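Long-range contacts in DNA mismatch repair protein MLH3 (Saccharomyces cerevisiae S288C, PDB 6RMN), which takes part in DNA mismatch repair as a component of the MutLbeta heterodimer, correcting insertion-deletion loops left by replication, DNA damage or recombination: residues V23-I28 with G201-R206; L42-D47 with P230-I235; H49-R54 with I211-L216; L60-L65 with L172-Y177. One frame throughout, in Å; residues are numbered along the deposited sequence.

From the N terminus, the chain passes the first halves of contacts 1, 2, 3 and 4, along the hairpin turn between strands 18-23 and 27-31, strand 43-47 and helix 48-69. Contact 4 closes first, within the loops of the other three, bringing residues 172-177 back to helix 48-69. Contact 1 closes next at 201-206, crossing contacts 2 and 3. Contact 3, itself lying within the span of contact 2, then sets helix 206-216 against helix 48-69; contact 2 closes last, near the C terminus, adding strand 232-234 to the sheet. Contacts 1, 2 and 3 touch one another around I28, V46 and I213; contact 4 lies farther along helix 48-69, its centre about 18 Å from that of contact 3.

Contact 1: residues V23-I28 with G201-R206; sequences VDKKFI and GDELTR
The carbonyl O of K25 receives the backbone N of G201 in a short hydrogen bond of 2.8 Å, nearly straight at 161°, which ties a beta-hairpin turn to the loop ahead of helix 206-216. The turn joins strands 18-23 and 27-31 in this C-terminal part of MLH3. D24 and K25 both take left-handed backbone angles here, and K26 and F27 together face V23 in a classic beta bulge: V23 O accepts from both K26 N and F27 N. G201 suits its place because, at its backbone angles, a side chain would jam against the preceding carbonyl. Beside the backbone bond, the aliphatic part of K25 lies across the carboxylate of E203, with K25 CE 3.2 Å from E203 OE2. The lysine chain bends again at its far end (chi4 -84°), which leaves K25 NZ 4.2 Å from E203 OE2, near enough for attraction but too far for a salt bridge. An alanine at K25 could keep the backbone bond, but would probably leave the E203 carboxylate without its methylene neighbours and nearby positive charge. Q22 secures the same loop, its side chain bonding to D202 O and L204 N, while D24 reaches a chain of another protein. Deeper in, two branched apolar side chains meet loosely, I28 CD1 standing 4.4 Å from L204 CD1.

Contact 2: residues L42-D47 with P230-I235; sequences LLVLVD and PSMVPI
L45 and V233 form the hydrogen-bonded pair at the middle of an antiparallel ladder, where strand 232-234 is the outermost strand, within this chain, of an antiparallel four-stranded sheet. L45 N reaches V233 O, and V233 N returns to L45 O, both at 3.0 Å. Packing is tight beside this pair. CD1 of L45 comes to 3.7 Å from CG2 of I235, whose CG1 sits between its own backbone N and carbonyl carbon (chi1 58°), the crowded position, and meets L43 CB at 3.9 Å. CG1 of I235 thus serves L43, while CG2 and the terminal CD1 both lie against L45, and the residue also packs on a chain of another protein. An alanine in its place would probably open a gap beside L45 and L43, though the bond from I235 N to L43 O could survive. On the other face of the sheet, V44 CG1 lies 3.7 Å from M232 CB, while V46 and M232 both touch L216 of helix 206-216. The contact is looser at P234, an exposed residue whose CB is 4.2 Å from V44 CG2; proline fits this non-hydrogen-bonded position because no N-H is needed toward strand 43-47. At the other end D47 N bonds to S231 O at 2.8 Å, the D47 carboxylate caps the next helix through OD1, bonded to H49 N and A50 N, and a water donates to D47 OD2 and, at 2.7 Å, to P230 O.

Contact 3: residues H49-R54 with I211-L216; sequences HACDER and ILISKL. With ZN (zinc ion), chain C; ZN (zinc ion), chain D.
C51 stands at the centre of the apolar contact, its thiol reaching into a hollow lined by L212, I213 and L216. SG stands anti to the backbone N (chi1 177°) and comes within 3.8 Å of L216 CD2 and 4.0 Å of I213 CD1; a small thiol fits among these three aliphatic side chains. Flanking it, L216 CD1 packs on R54 CG at 3.9 Å, while the guanidinium leads away to E58. The D52 carboxylate meets L212 only through a methyl, CD2, and its OD2 is bonded to V198 N. Metal bonds occupy another side of helix 48-69: E53 bridges two zinc ions, OE1 to one at 2.0 Å, with H49 NE2 at 2.1 Å, C194 and a chain of another protein, and OE2 to the other, with, among others, C225 and H227. H49 and E53 belong to the DQHA(X)2E(X)4E motif of MutL-family endonucleases. Segments 49-54 and 211-216 run at 52° to each other, and V46 of strand 43-47 and I28 of strand 27-31 close the contact from the sheet.

Contact 4: residues L60-L65 with L172-Y177; sequences LFYSLL and LYWWKY
W174 is the bump of this contact, and the hollow that receives it is formed by F61, Y62 and L65 on one side of helix 48-69. Its six-membered ring presents a face to F61, whose CB sits above it 4.0 Å from the centroid in a CH-pi contact. Y62 N lies over the same face, and Y62 CB approaches W174 CD1 to 3.9 Å. The two aromatic rings of F61 and W174, tilted 31° apart, meet obliquely. A broad, flat indole fits here because one helical turn offers it several contacts at once. The loop between helices 136-151 and 183-196 thereby docks on the long helix that carries zinc ligands nearer its start; W175 touches the other indole face through CD1 and stacks on H220. L65 is itself a bump, pushing between W174 and Y177. With CG lying beside its own backbone N (chi1 -75°), its CD1 enters at the edge of the indole, 3.3 Å from W174 O and 3.8 Å from W174 CB. Its other methyl, CD2, settles 3.8 Å from Y177 CB, a branched end dividing between two residues of the loop. Beyond the indole, L172 CD1 stands 4.2 Å from L65 O, and L172 O lies at the edge of the Y62 ring, near its CE1.

Contact 1: residues V23-I28 with G201-R206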
loop_
_atom_site.group_PDB
_atom_site.type_symbol
_atom_site.label_atom_id
_atom_site.label_comp_id
_atom_site.label_asym_id
_atom_site.label_seq_id
_atom_site.Cartn_x
_atom_site.Cartn_y
_atom_site.Cartn_z
ATOM N N VAL B 23 6.324 -0.672 -5.319
ATOM C CA VAL B 23 5.959 -0.490 -6.723
ATOM C C VAL B 23 7.235 -0.189 -7.516
ATOM O O VAL B 23 7.935 0.769 -7.191
ATOM C CB VAL B 23 4.917 0.666 -6.879
ATOM C CG1 VAL B 23 4.718 1.060 -8.343
ATOM C CG2 VAL B 23 3.587 0.311 -6.235
ATOM N N ASP B 24 7.529 -1.012 -8.548
ATOM C CA ASP B 24 8.633 -0.869 -9.513
ATOM C C ASP B 24 10.038 -0.805 -8.871
ATOM O O ASP B 24 10.985 -0.354 -9.520
ATOM C CB ASP B 24 8.361 0.362 -10.416
ATOM C CG ASP B 24 9.206 0.479 -11.668
ATOM O OD1 ASP B 24 9.233 -0.487 -12.460
ATOM O OD2 ASP B 24 9.831 1.541 -11.861
ATOM N N LYS B 25 10.186 -1.324 -7.628
ATOM C CA LYS B 25 11.449 -1.344 -6.853
ATOM C C LYS B 25 11.972 0.088 -6.580
ATOM O O LYS B 25 13.168 0.295 -6.364
ATOM C CB LYS B 25 12.554 -2.233 -7.501
ATOM C CG LYS B 25 12.101 -3.494 -8.218
ATOM C CD LYS B 25 11.775 -4.623 -7.281
ATOM C CE LYS B 25 11.322 -5.851 -8.039
ATOM N NZ LYS B 25 9.878 -5.799 -8.377
ATOM N N LYS B 26 11.065 1.071 -6.603
ATOM C CA LYS B 26 11.409 2.478 -6.403
ATOM C C LYS B 26 10.476 3.163 -5.410
ATOM O O LYS B 26 10.902 4.093 -4.712
ATOM C CB LYS B 26 11.337 3.241 -7.740
ATOM C CG LYS B 26 12.381 2.828 -8.746
ATOM C CD LYS B 26 12.137 3.453 -10.111
ATOM C CE LYS B 26 13.191 3.010 -11.093
ATOM N NZ LYS B 26 13.089 1.553 -11.400
ATOM N N PHE B 27 9.195 2.746 -5.392
ATOM C CA PHE B 27 8.183 3.412 -4.582
ATOM C C PHE B 27 7.481 2.558 -3.583
ATOM O O PHE B 27 7.439 1.340 -3.725
ATOM C CB PHE B 27 7.126 4.075 -5.481
ATOM C CG PHE B 27 7.690 4.913 -6.603
ATOM C CD1 PHE B 27 8.254 6.159 -6.347
ATOM C CD2 PHE B 27 7.638 4.467 -7.920
ATOM C CE1 PHE B 27 8.783 6.928 -7.384
ATOM C CE2 PHE B 27 8.157 5.245 -8.960
ATOM C CZ PHE B 27 8.724 6.471 -8.685
ATOM N N ILE B 28 6.894 3.209 -2.579
ATOM C CA ILE B 28 6.051 2.543 -1.599
ATOM C C ILE B 28 4.660 3.132 -1.787
ATOM O O ILE B 28 4.478 4.333 -1.574
ATOM C CB ILE B 28 6.569 2.640 -0.140
ATOM C CG1 ILE B 28 7.967 1.966 -0.008
ATOM C CG2 ILE B 28 5.540 2.019 0.835
ATOM C CD1 ILE B 28 8.819 2.461 1.148
ATOM N N GLY B 201 15.856 0.362 -7.187
ATOM C CA GLY B 201 16.210 -0.969 -7.662
ATOM C C GLY B 201 16.321 -2.008 -6.562
ATOM O O GLY B 201 16.344 -3.208 -6.851
ATOM N N ASP B 202 16.391 -1.560 -5.294
ATOM C CA ASP B 202 16.502 -2.432 -4.127
ATOM C C ASP B 202 15.148 -3.054 -3.740
ATOM O O ASP B 202 14.127 -2.368 -3.735
ATOM C CB ASP B 202 17.093 -1.664 -2.936
ATOM C CG ASP B 202 18.558 -1.280 -3.054
ATOM O OD1 ASP B 202 19.192 -1.631 -4.088
ATOM O OD2 ASP B 202 19.077 -0.646 -2.112
ATOM N N GLU B 203 15.169 -4.348 -3.386
ATOM C CA GLU B 203 13.982 -5.112 -2.976
ATOM C C GLU B 203 13.592 -4.777 -1.551
ATOM O O GLU B 203 14.454 -4.706 -0.680
ATOM C CB GLU B 203 14.235 -6.630 -3.071
ATOM C CG GLU B 203 14.710 -7.129 -4.427
ATOM C CD GLU B 203 13.717 -7.061 -5.569
ATOM O OE1 GLU B 203 14.167 -6.935 -6.732
ATOM O OE2 GLU B 203 12.493 -7.137 -5.308
ATOM N N LEU B 204 12.291 -4.579 -1.314
ATOM C CA LEU B 204 11.761 -4.319 0.023
ATOM C C LEU B 204 10.564 -5.189 0.193
ATOM O O LEU B 204 9.752 -5.265 -0.725
ATOM C CB LEU B 204 11.373 -2.825 0.256
ATOM C CG LEU B 204 12.499 -1.766 0.226
ATOM C CD1 LEU B 204 11.943 -0.392 -0.033
ATOM C CD2 LEU B 204 13.307 -1.770 1.502
ATOM N N THR B 205 10.457 -5.878 1.343
ATOM C CA THR B 205 9.289 -6.704 1.680
ATOM C C THR B 205 8.194 -5.748 2.180
ATOM O O THR B 205 8.520 -4.623 2.549
ATOM C CB THR B 205 9.646 -7.735 2.757
ATOM O OG1 THR B 205 10.001 -7.056 3.954
ATOM C CG2 THR B 205 10.765 -8.674 2.336
ATOM N N ARG B 206 6.907 -6.165 2.197
ATOM C CA ARG B 206 5.829 -5.288 2.700
ATOM C C ARG B 206 6.133 -4.852 4.153
ATOM O O ARG B 206 5.921 -3.697 4.492
ATOM C CB ARG B 206 4.438 -5.972 2.597
ATOM C CG ARG B 206 3.282 -4.965 2.581
ATOM C CD ARG B 206 1.926 -5.625 2.470
ATOM N NE ARG B 206 1.373 -5.916 3.791
ATOM C CZ ARG B 206 0.423 -5.202 4.388
ATOM N NH1 ARG B 206 -0.118 -4.158 3.775
ATOM N NH2 ARG B 206 -0.002 -5.537 5.600
#

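Contact 2: residues L42-D47 with P230-I235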
loop_
_atom_site.group_PDB
_atom_site.type_symbol
_atom_site.label_atom_id
_atom_site.label_comp_id
_atom_site.label_asym_id
_atom_site.label_seq_id
_atom_site.Cartn_x
_atom_site.Cartn_y
_atom_site.Cartn_z
ATOM N N LEU B 42 -6.000 10.193 -1.308
ATOM C CA LEU B 42 -6.287 8.771 -1.084
ATOM C C LEU B 42 -5.079 7.862 -1.390
ATOM O O LEU B 42 -4.711 7.071 -0.530
ATOM C CB LEU B 42 -7.560 8.298 -1.833
ATOM C CG LEU B 42 -7.910 6.772 -1.738
ATOM C CD1 LEU B 42 -8.965 6.498 -0.666
ATOM C CD2 LEU B 42 -8.365 6.206 -3.091
ATOM N N LEU B 43 -4.490 7.944 -2.603
ATOM C CA LEU B 43 -3.329 7.130 -2.993
ATOM C C LEU B 43 -2.076 7.982 -3.166
ATOM O O LEU B 43 -2.101 8.993 -3.876
ATOM C CB LEU B 43 -3.587 6.283 -4.264
ATOM C CG LEU B 43 -4.500 5.034 -4.171
ATOM C CD1 LEU B 43 -4.499 4.277 -5.486
ATOM C CD2 LEU B 43 -4.065 4.066 -3.073
ATOM N N VAL B 44 -0.981 7.574 -2.509
ATOM C CA VAL B 44 0.306 8.272 -2.539
ATOM C C VAL B 44 1.459 7.281 -2.817
ATOM O O VAL B 44 1.473 6.170 -2.270
ATOM C CB VAL B 44 0.525 9.078 -1.213
ATOM C CG1 VAL B 44 1.960 9.592 -1.063
ATOM C CG2 VAL B 44 -0.473 10.227 -1.073
ATOM N N LEU B 45 2.426 7.710 -3.673
ATOM C CA LEU B 45 3.663 6.987 -3.989
ATOM C C LEU B 45 4.847 7.703 -3.286
ATOM O O LEU B 45 5.120 8.884 -3.547
ATOM C CB LEU B 45 3.908 6.898 -5.506
ATOM C CG LEU B 45 3.044 5.914 -6.299
ATOM C CD1 LEU B 45 3.238 6.115 -7.795
ATOM C CD2 LEU B 45 3.371 4.475 -5.945
ATOM N N VAL B 46 5.506 6.990 -2.356
ATOM C CA VAL B 46 6.639 7.496 -1.592
ATOM C C VAL B 46 7.940 7.000 -2.240
ATOM O O VAL B 46 8.069 5.796 -2.494
ATOM C CB VAL B 46 6.535 7.073 -0.093
ATOM C CG1 VAL B 46 7.703 7.618 0.724
ATOM C CG2 VAL B 46 5.202 7.499 0.523
ATOM N N ASP B 47 8.908 7.921 -2.492
ATOM C CA ASP B 47 10.240 7.576 -2.997
ATOM C C ASP B 47 10.929 6.788 -1.844
ATOM O O ASP B 47 11.056 7.321 -0.735
ATOM C CB ASP B 47 11.000 8.874 -3.323
ATOM C CG ASP B 47 12.433 8.742 -3.842
ATOM O OD1 ASP B 47 13.126 7.770 -3.460
ATOM O OD2 ASP B 47 12.880 9.640 -4.584
ATOM N N PRO B 230 10.975 16.740 -2.935
ATOM C CA PRO B 230 9.824 15.989 -2.375
ATOM C C PRO B 230 10.042 14.491 -2.209
ATOM O O PRO B 230 10.686 13.871 -3.050
ATOM C CB PRO B 230 8.688 16.278 -3.361
ATOM C CG PRO B 230 9.374 16.694 -4.609
ATOM C CD PRO B 230 10.569 17.474 -4.148
ATOM N N SER B 231 9.525 13.928 -1.103
ATOM C CA SER B 231 9.646 12.511 -0.772
ATOM C C SER B 231 8.449 11.676 -1.252
ATOM O O SER B 231 8.522 10.444 -1.259
ATOM C CB SER B 231 9.804 12.353 0.735
ATOM O OG SER B 231 8.655 12.855 1.395
ATOM N N MET B 232 7.339 12.342 -1.610
ATOM C CA MET B 232 6.104 11.678 -2.009
ATOM C C MET B 232 5.242 12.490 -2.967
ATOM O O MET B 232 5.347 13.711 -3.015
ATOM C CB MET B 232 5.296 11.247 -0.776
ATOM C CG MET B 232 4.857 12.384 0.100
ATOM S SD MET B 232 4.075 11.742 1.580
ATOM C CE MET B 232 5.497 11.474 2.609
ATOM N N VAL B 233 4.403 11.793 -3.746
ATOM C CA VAL B 233 3.515 12.384 -4.748
ATOM C C VAL B 233 2.124 11.740 -4.660
ATOM O O VAL B 233 2.018 10.508 -4.685
ATOM C CB VAL B 233 4.132 12.292 -6.183
ATOM C CG1 VAL B 233 3.110 12.595 -7.269
ATOM C CG2 VAL B 233 5.325 13.224 -6.328
ATOM N N PRO B 234 1.045 12.546 -4.545
ATOM C CA PRO B 234 -0.299 11.941 -4.554
ATOM C C PRO B 234 -0.622 11.525 -5.991
ATOM O O PRO B 234 -0.284 12.249 -6.936
ATOM C CB PRO B 234 -1.210 13.063 -4.058
ATOM C CG PRO B 234 -0.475 14.346 -4.367
ATOM C CD PRO B 234 0.991 14.029 -4.529
ATOM N N ILE B 235 -1.203 10.337 -6.172
ATOM C CA ILE B 235 -1.519 9.881 -7.525
ATOM C C ILE B 235 -3.039 9.753 -7.748
ATOM O O ILE B 235 -3.476 9.676 -8.899
ATOM C CB ILE B 235 -0.729 8.603 -7.933
ATOM C CG1 ILE B 235 -0.988 7.416 -6.981
ATOM C CG2 ILE B 235 0.763 8.917 -8.077
ATOM C CD1 ILE B 235 -0.784 6.079 -7.599
HETATM O O HOH W 1 13.120 12.753 -3.612
#

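Contact 3: residues H49-R54 with I211-L216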
loop_
_atom_site.group_PDB
_atom_site.type_symbol
_atom_site.label_atom_id
_atom_site.label_comp_id
_atom_site.label_asym_id
_atom_site.label_seq_id
_atom_site.Cartn_x
_atom_site.Cartn_y
_atom_site.Cartn_z
ATOM N N HIS B 49 14.041 5.871 -1.438
ATOM C CA HIS B 49 15.347 6.418 -1.114
ATOM C C HIS B 49 15.197 7.681 -0.249
ATOM O O HIS B 49 15.814 7.759 0.815
ATOM C CB HIS B 49 16.167 6.684 -2.387
ATOM C CG HIS B 49 17.453 7.385 -2.110
ATOM N ND1 HIS B 49 18.514 6.732 -1.520
ATOM C CD2 HIS B 49 17.776 8.682 -2.275
ATOM C CE1 HIS B 49 19.459 7.636 -1.378
ATOM N NE2 HIS B 49 19.066 8.821 -1.827
ATOM N N ALA B 50 14.348 8.634 -0.689
ATOM C CA ALA B 50 14.048 9.892 0.004
ATOM C C ALA B 50 13.504 9.638 1.408
ATOM O O ALA B 50 13.898 10.318 2.349
ATOM C CB ALA B 50 13.047 10.711 -0.804
ATOM N N CYS B 51 12.623 8.635 1.537
ATOM C CA CYS B 51 12.015 8.177 2.782
ATOM C C CYS B 51 13.098 7.745 3.782
ATOM O O CYS B 51 13.130 8.242 4.902
ATOM C CB CYS B 51 11.043 7.034 2.491
ATOM S SG CYS B 51 10.276 6.328 3.967
ATOM N N ASP B 52 13.978 6.822 3.365
ATOM C CA ASP B 52 15.067 6.281 4.166
ATOM C C ASP B 52 16.100 7.361 4.531
ATOM O O ASP B 52 16.486 7.467 5.703
ATOM C CB ASP B 52 15.729 5.090 3.439
ATOM C CG ASP B 52 16.530 4.174 4.351
ATOM O OD1 ASP B 52 16.262 4.167 5.592
ATOM O OD2 ASP B 52 17.408 3.450 3.837
ATOM N N GLU B 53 16.501 8.183 3.536
ATOM C CA GLU B 53 17.438 9.304 3.691
ATOM C C GLU B 53 16.921 10.319 4.723
ATOM O O GLU B 53 17.710 10.786 5.543
ATOM C CB GLU B 53 17.678 9.977 2.335
ATOM C CG GLU B 53 18.676 11.117 2.329
ATOM C CD GLU B 53 18.797 11.706 0.943
ATOM O OE1 GLU B 53 19.374 11.033 0.058
ATOM O OE2 GLU B 53 18.260 12.813 0.723
ATOM N N ARG B 54 15.604 10.618 4.700
ATOM C CA ARG B 54 14.947 11.520 5.637
ATOM C C ARG B 54 15.028 11.018 7.089
ATOM O O ARG B 54 15.376 11.793 7.994
ATOM C CB ARG B 54 13.478 11.744 5.247
ATOM C CG ARG B 54 12.770 12.742 6.162
ATOM C CD ARG B 54 13.224 14.124 5.788
ATOM N NE ARG B 54 13.822 14.836 6.896
ATOM C CZ ARG B 54 14.268 16.082 6.820
ATOM N NH1 ARG B 54 14.205 16.749 5.672
ATOM N NH2 ARG B 54 14.788 16.669 7.883
ATOM N N ILE B 211 7.597 -0.575 8.245
ATOM C CA ILE B 211 8.569 0.028 9.174
ATOM C C ILE B 211 9.055 1.394 8.649
ATOM O O ILE B 211 9.084 2.367 9.415
ATOM C CB ILE B 211 9.752 -0.946 9.453
ATOM C CG1 ILE B 211 9.299 -2.138 10.306
ATOM C CG2 ILE B 211 10.935 -0.216 10.095
ATOM C CD1 ILE B 211 10.049 -3.412 10.071
ATOM N N LEU B 212 9.439 1.452 7.352
ATOM C CA LEU B 212 9.902 2.679 6.707
ATOM C C LEU B 212 8.882 3.817 6.793
ATOM O O LEU B 212 9.258 4.913 7.186
ATOM C CB LEU B 212 10.325 2.429 5.244
ATOM C CG LEU B 212 11.725 1.864 5.024
ATOM C CD1 LEU B 212 11.894 1.397 3.602
ATOM C CD2 LEU B 212 12.801 2.890 5.341
ATOM N N ILE B 213 7.604 3.561 6.454
ATOM C CA ILE B 213 6.552 4.589 6.508
ATOM C C ILE B 213 6.202 4.955 7.965
ATOM O O ILE B 213 5.976 6.132 8.246
ATOM C CB ILE B 213 5.311 4.217 5.638
ATOM C CG1 ILE B 213 5.709 3.935 4.164
ATOM C CG2 ILE B 213 4.184 5.288 5.711
ATOM C CD1 ILE B 213 6.482 5.089 3.361
ATOM N N SER B 214 6.217 3.980 8.886
ATOM C CA SER B 214 5.962 4.192 10.317
ATOM C C SER B 214 6.974 5.193 10.894
ATOM O O SER B 214 6.584 6.137 11.596
ATOM C CB SER B 214 6.047 2.873 11.077
ATOM O OG SER B 214 5.874 3.046 12.473
ATOM N N LYS B 215 8.268 4.984 10.582
ATOM C CA LYS B 215 9.366 5.838 11.011
ATOM C C LYS B 215 9.262 7.213 10.331
ATOM O O LYS B 215 9.450 8.215 11.009
ATOM C CB LYS B 215 10.722 5.187 10.701
ATOM C CG LYS B 215 11.082 4.004 11.596
ATOM C CD LYS B 215 12.371 3.337 11.128
ATOM C CE LYS B 215 12.874 2.301 12.095
ATOM N NZ LYS B 215 13.870 1.396 11.457
ATOM N N LEU B 216 8.923 7.260 9.016
ATOM C CA LEU B 216 8.755 8.501 8.265
ATOM C C LEU B 216 7.687 9.397 8.880
ATOM O O LEU B 216 7.932 10.590 9.058
ATOM C CB LEU B 216 8.466 8.258 6.774
ATOM C CG LEU B 216 8.466 9.535 5.881
ATOM C CD1 LEU B 216 9.864 10.185 5.801
ATOM C CD2 LEU B 216 7.893 9.254 4.496
HETATM ZN ZN ZN C . 20.005 10.734 -1.785
HETATM ZN ZN ZN D . 18.086 13.928 -1.315
#

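Contact 4: residues L60-L65 with L172-Y177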
loop_
_atom_site.group_PDB
_atom_site.type_symbol
_atom_site.label_atom_id
_atom_site.label_comp_id
_atom_site.label_asym_id
_atom_site.label_seq_id
_atom_site.Cartn_x
_atom_site.Cartn_y
_atom_site.Cartn_z
ATOM N N LEU B 60 20.692 11.516 12.585
ATOM C CA LEU B 60 22.042 12.108 12.588
ATOM C C LEU B 60 22.053 13.475 13.250
ATOM O O LEU B 60 22.954 13.760 14.049
ATOM C CB LEU B 60 22.635 12.180 11.159
ATOM C CG LEU B 60 23.102 10.851 10.526
ATOM C CD1 LEU B 60 23.498 11.040 9.098
ATOM C CD2 LEU B 60 24.248 10.241 11.292
ATOM N N PHE B 61 21.039 14.303 12.930
ATOM C CA PHE B 61 20.824 15.618 13.503
ATOM C C PHE B 61 20.560 15.523 14.994
ATOM O O PHE B 61 21.208 16.236 15.764
ATOM C CB PHE B 61 19.704 16.373 12.769
ATOM C CG PHE B 61 20.265 17.388 11.801
ATOM C CD1 PHE B 61 20.777 18.597 12.254
ATOM C CD2 PHE B 61 20.348 17.106 10.445
ATOM C CE1 PHE B 61 21.333 19.518 11.361
ATOM C CE2 PHE B 61 20.921 18.022 9.557
ATOM C CZ PHE B 61 21.408 19.220 10.019
ATOM N N TYR B 62 19.671 14.598 15.409
ATOM C CA TYR B 62 19.343 14.368 16.814
ATOM C C TYR B 62 20.605 14.008 17.622
ATOM O O TYR B 62 20.807 14.560 18.696
ATOM C CB TYR B 62 18.207 13.320 16.976
ATOM C CG TYR B 62 17.944 12.938 18.421
ATOM C CD1 TYR B 62 17.164 13.744 19.246
ATOM C CD2 TYR B 62 18.536 11.808 18.982
ATOM C CE1 TYR B 62 16.972 13.433 20.592
ATOM C CE2 TYR B 62 18.362 11.492 20.328
ATOM C CZ TYR B 62 17.568 12.301 21.129
ATOM O OH TYR B 62 17.382 11.983 22.459
ATOM N N SER B 63 21.466 13.133 17.085
ATOM C CA SER B 63 22.727 12.745 17.725
ATOM C C SER B 63 23.700 13.923 17.882
ATOM O O SER B 63 24.263 14.103 18.960
ATOM C CB SER B 63 23.401 11.616 16.949
ATOM O OG SER B 63 22.571 10.466 16.963
ATOM N N LEU B 64 23.899 14.706 16.803
ATOM C CA LEU B 64 24.812 15.840 16.749
ATOM C C LEU B 64 24.411 16.948 17.724
ATOM O O LEU B 64 25.266 17.462 18.446
ATOM C CB LEU B 64 24.922 16.375 15.291
ATOM C CG LEU B 64 25.482 17.806 15.067
ATOM C CD1 LEU B 64 26.930 17.895 15.401
ATOM C CD2 LEU B 64 25.276 18.254 13.642
ATOM N N LEU B 65 23.127 17.321 17.728
ATOM C CA LEU B 65 22.643 18.404 18.573
ATOM C C LEU B 65 22.515 18.012 20.048
ATOM O O LEU B 65 22.670 18.885 20.888
ATOM C CB LEU B 65 21.356 19.017 18.007
ATOM C CG LEU B 65 21.622 19.913 16.786
ATOM C CD1 LEU B 65 20.461 19.942 15.845
ATOM C CD2 LEU B 65 22.123 21.313 17.192
ATOM N N LEU B 172 14.785 17.393 24.326
ATOM C CA LEU B 172 15.561 18.157 23.345
ATOM C C LEU B 172 14.942 18.004 21.962
ATOM O O LEU B 172 14.938 16.898 21.400
ATOM C CB LEU B 172 17.020 17.655 23.317
ATOM C CG LEU B 172 18.107 18.615 22.813
ATOM C CD1 LEU B 172 19.424 18.297 23.475
ATOM C CD2 LEU B 172 18.284 18.539 21.296
ATOM N N TYR B 173 14.422 19.115 21.419
ATOM C CA TYR B 173 13.854 19.134 20.078
ATOM C C TYR B 173 14.944 19.699 19.188
ATOM O O TYR B 173 15.131 20.917 19.125
ATOM C CB TYR B 173 12.552 19.949 20.022
ATOM C CG TYR B 173 11.497 19.471 20.998
ATOM C CD1 TYR B 173 10.651 18.412 20.680
ATOM C CD2 TYR B 173 11.347 20.074 22.245
ATOM C CE1 TYR B 173 9.681 17.966 21.578
ATOM C CE2 TYR B 173 10.383 19.636 23.151
ATOM C CZ TYR B 173 9.550 18.582 22.813
ATOM O OH TYR B 173 8.594 18.155 23.704
ATOM N N TRP B 174 15.732 18.790 18.573
ATOM C CA TRP B 174 16.882 19.116 17.727
ATOM C C TRP B 174 16.562 20.189 16.687
ATOM O O TRP B 174 17.405 21.046 16.427
ATOM C CB TRP B 174 17.484 17.847 17.066
ATOM C CG TRP B 174 16.539 17.157 16.125
ATOM C CD1 TRP B 174 15.615 16.204 16.444
ATOM C CD2 TRP B 174 16.339 17.463 14.737
ATOM N NE1 TRP B 174 14.869 15.878 15.334
ATOM C CE2 TRP B 174 15.288 16.638 14.274
ATOM C CE3 TRP B 174 16.923 18.380 13.843
ATOM C CZ2 TRP B 174 14.811 16.701 12.963
ATOM C CZ3 TRP B 174 16.453 18.437 12.540
ATOM C CH2 TRP B 174 15.424 17.590 12.106
ATOM N N TRP B 175 15.328 20.163 16.130
ATOM C CA TRP B 175 14.869 21.073 15.085
ATOM C C TRP B 175 14.690 22.527 15.541
ATOM O O TRP B 175 14.574 23.414 14.691
ATOM C CB TRP B 175 13.612 20.542 14.409
ATOM C CG TRP B 175 12.601 19.961 15.343
ATOM C CD1 TRP B 175 12.444 18.646 15.673
ATOM C CD2 TRP B 175 11.568 20.676 16.028
ATOM N NE1 TRP B 175 11.382 18.500 16.535
ATOM C CE2 TRP B 175 10.817 19.729 16.759
ATOM C CE3 TRP B 175 11.172 22.025 16.055
ATOM C CZ2 TRP B 175 9.697 20.086 17.513
ATOM C CZ3 TRP B 175 10.071 22.383 16.816
ATOM C CH2 TRP B 175 9.345 21.422 17.536
ATOM N N LYS B 176 14.716 22.781 16.861
ATOM C CA LYS B 176 14.637 24.133 17.404
ATOM C C LYS B 176 16.021 24.811 17.325
ATOM O O LYS B 176 16.122 26.017 17.537
ATOM C CB LYS B 176 14.113 24.114 18.853
ATOM C CG LYS B 176 12.628 23.801 18.930
ATOM C CD LYS B 176 12.081 23.798 20.335
ATOM C CE LYS B 176 10.587 23.562 20.304
ATOM N NZ LYS B 176 9.969 23.664 21.653
ATOM N N TYR B 177 17.070 24.026 17.009
ATOM C CA TYR B 177 18.474 24.436 16.914
ATOM C C TYR B 177 19.062 24.125 15.536
ATOM O O TYR B 177 20.218 24.455 15.277
ATOM C CB TYR B 177 19.301 23.698 17.982
ATOM C CG TYR B 177 18.804 23.882 19.392
ATOM C CD1 TYR B 177 17.898 22.987 19.957
ATOM C CD2 TYR B 177 19.268 24.928 20.184
ATOM C CE1 TYR B 177 17.436 23.151 21.263
ATOM C CE2 TYR B 177 18.826 25.094 21.497
ATOM C CZ TYR B 177 17.902 24.208 22.030
ATOM O OH TYR B 177 17.456 24.380 23.323
#